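Local coordinates for protein succinate dehydrogenase subunit A (Mycolicibacterium smegmatis MC2 51, PDB 6LUM) that probably oxidises succinate to fumarate as the FAD-carrying flavoprotein subunit of a succinate dehydrogenase complex, at residues N62-T67 / R122-A127. Residues are numbered along the deposited sequence; the frame is centred on the assembly and turned at random.
Sequences NWEWHT and RDHGKA
E64 meets H124 from the first turn of helix 63-73: its carboxylate OE2 lies 3.1 Å from H124 CE1, near the imidazole plane at the ring's edge. The two side chains cross at about a right angle and no hydrogen bond joins them; E64 OE1 is hydrogen-bonded to the Y577 hydroxyl. One residue on, W65 supplies most of the helix side of the contact. Its bond to CB points toward the loop, and chi1 of -51° sets CG anti to the carbonyl carbon, beside the backbone N. R122 C and D123 CB lie over one face of the indole, D123 CB making a CH-pi contact with the five-membered ring, while N62 CG backs the opposite face. The contact joins, at the surface of the FAD-binding domain, the start of helix 63-73 to the loop between strands 114-115 and 132-133, with no hydrogen bond between the segments. At the far rim, W65 CH2 is 3.4 Å from R122 NH1, near the guanidinium plane, the two flat groups inclined by 41°; NH1 also makes a long salt bridge to D123 OD1. An alanine here in place of W65 is likely to leave D123 CB without the ring face it packs on and R122 NH1 without its neighbour at the rim, opening a gap between helix and loop. At its other end, the indole brings CD1 of W65 to 3.8 Å from H124 CE1; these rings meet rim to rim at 78°, and the imidazole also stacks with F68.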
loop_
_atom_site.group_PDB
_atom_site.type_symbol
_atom_site.label_atom_id
_atom_site.label_comp_id
_atom_site.label_asym_id
_atom_site.label_seq_id
_atom_site.Cartn_x
_atom_site.Cartn_y
_atom_site.Cartn_z
ATOM N N ASN D 62 12.651 35.051 -27.171
ATOM C CA ASN D 62 12.472 35.383 -25.770
ATOM C C ASN D 62 11.041 35.845 -25.567
ATOM O O ASN D 62 10.332 36.167 -26.522
ATOM C CB ASN D 62 13.451 36.474 -25.327
ATOM C CG ASN D 62 13.415 37.686 -26.228
ATOM O OD1 ASN D 62 12.735 37.691 -27.249
ATOM N ND2 ASN D 62 14.160 38.718 -25.862
ATOM N N TRP D 63 10.615 35.880 -24.309
ATOM C CA TRP D 63 9.228 36.234 -24.062
ATOM C C TRP D 63 8.919 37.688 -24.370
ATOM O O TRP D 63 7.743 38.054 -24.382
ATOM C CB TRP D 63 8.844 35.919 -22.621
ATOM C CG TRP D 63 9.765 36.455 -21.597
ATOM C CD1 TRP D 63 10.691 35.756 -20.897
ATOM C CD2 TRP D 63 9.834 37.801 -21.123
ATOM N NE1 TRP D 63 11.348 36.582 -20.022
ATOM C CE2 TRP D 63 10.838 37.845 -20.142
ATOM C CE3 TRP D 63 9.148 38.975 -21.436
ATOM C CZ2 TRP D 63 11.176 39.014 -19.476
ATOM C CZ3 TRP D 63 9.484 40.132 -20.776
ATOM C CH2 TRP D 63 10.487 40.145 -19.807
ATOM N N GLU D 64 9.923 38.523 -24.634
ATOM C CA GLU D 64 9.639 39.933 -24.868
ATOM C C GLU D 64 8.964 40.147 -26.214
ATOM O O GLU D 64 8.093 41.014 -26.345
ATOM C CB GLU D 64 10.917 40.758 -24.772
ATOM C CG GLU D 64 10.666 42.247 -24.641
ATOM C CD GLU D 64 10.519 42.944 -25.981
ATOM O OE1 GLU D 64 9.603 43.780 -26.119
ATOM O OE2 GLU D 64 11.322 42.663 -26.892
ATOM N N TRP D 65 9.339 39.369 -27.226
ATOM C CA TRP D 65 8.662 39.484 -28.512
ATOM C C TRP D 65 7.231 38.973 -28.411
ATOM O O TRP D 65 6.314 39.540 -29.019
ATOM C CB TRP D 65 9.444 38.732 -29.586
ATOM C CG TRP D 65 10.904 39.096 -29.625
ATOM C CD1 TRP D 65 11.455 40.292 -29.277
ATOM C CD2 TRP D 65 11.995 38.259 -30.032
ATOM N NE1 TRP D 65 12.816 40.251 -29.435
ATOM C CE2 TRP D 65 13.171 39.012 -29.895
ATOM C CE3 TRP D 65 12.091 36.941 -30.481
ATOM C CZ2 TRP D 65 14.423 38.499 -30.212
ATOM C CZ3 TRP D 65 13.332 36.441 -30.804
ATOM C CH2 TRP D 65 14.481 37.212 -30.658
ATOM N N HIS D 66 7.019 37.920 -27.620
ATOM C CA HIS D 66 5.667 37.456 -27.335
ATOM C C HIS D 66 4.845 38.541 -26.660
ATOM O O HIS D 66 3.688 38.774 -27.021
ATOM C CB HIS D 66 5.729 36.211 -26.453
ATOM C CG HIS D 66 4.440 35.457 -26.374
ATOM N ND1 HIS D 66 4.126 34.638 -25.313
ATOM C CD2 HIS D 66 3.391 35.392 -27.225
ATOM C CE1 HIS D 66 2.936 34.104 -25.512
ATOM N NE2 HIS D 66 2.469 34.544 -26.665
ATOM N N THR D 67 5.426 39.201 -25.660
ATOM C CA THR D 67 4.722 40.260 -24.950
ATOM C C THR D 67 4.367 41.402 -25.887
ATOM O O THR D 67 3.249 41.928 -25.850
ATOM C CB THR D 67 5.573 40.756 -23.790
ATOM O OG1 THR D 67 5.705 39.711 -22.824
ATOM C CG2 THR D 67 4.931 41.940 -23.138
ATOM N N ARG D 122 8.709 37.652 -35.412
ATOM C CA ARG D 122 10.070 37.329 -35.015
ATOM C C ARG D 122 10.475 38.217 -33.858
ATOM O O ARG D 122 10.680 37.732 -32.747
ATOM C CB ARG D 122 11.029 37.515 -36.192
ATOM C CG ARG D 122 12.494 37.376 -35.837
ATOM C CD ARG D 122 12.808 35.989 -35.309
ATOM N NE ARG D 122 14.151 35.571 -35.692
ATOM C CZ ARG D 122 15.249 35.859 -35.004
ATOM N NH1 ARG D 122 15.168 36.563 -33.886
ATOM N NH2 ARG D 122 16.428 35.437 -35.434
ATOM N N ASP D 123 10.553 39.522 -34.101
ATOM C CA ASP D 123 10.767 40.481 -33.019
ATOM C C ASP D 123 10.292 41.844 -33.508
ATOM O O ASP D 123 10.964 42.482 -34.325
ATOM C CB ASP D 123 12.225 40.517 -32.578
ATOM C CG ASP D 123 13.189 40.462 -33.733
ATOM O OD1 ASP D 123 14.408 40.379 -33.478
ATOM O OD2 ASP D 123 12.730 40.497 -34.892
ATOM N N HIS D 124 9.137 42.274 -33.005
ATOM C CA HIS D 124 8.558 43.566 -33.352
ATOM C C HIS D 124 8.217 43.629 -34.836
ATOM O O HIS D 124 8.507 44.614 -35.519
ATOM C CB HIS D 124 9.489 44.713 -32.952
ATOM C CG HIS D 124 9.828 44.727 -31.496
ATOM N ND1 HIS D 124 10.354 43.631 -30.845
ATOM C CD2 HIS D 124 9.711 45.698 -30.562
ATOM C CE1 HIS D 124 10.544 43.928 -29.572
ATOM N NE2 HIS D 124 10.164 45.177 -29.375
ATOM N N GLY D 125 7.612 42.564 -35.345
ATOM C CA GLY D 125 7.125 42.561 -36.709
ATOM C C GLY D 125 8.187 42.312 -37.758
ATOM O O GLY D 125 8.405 43.152 -38.636
ATOM N N LYS D 126 8.856 41.164 -37.688
ATOM C CA LYS D 126 9.878 40.815 -38.664
ATOM C C LYS D 126 9.505 39.590 -39.490
ATOM O O LYS D 126 9.462 39.667 -40.721
ATOM C CB LYS D 126 11.218 40.594 -37.953
ATOM N N ALA D 127 9.220 38.462 -38.848
ATOM C CA ALA D 127 9.004 37.208 -39.556
ATOM C C ALA D 127 8.332 36.235 -38.598
ATOM O O ALA D 127 8.310 36.467 -37.386
ATOM C CB ALA D 127 10.329 36.633 -40.085
#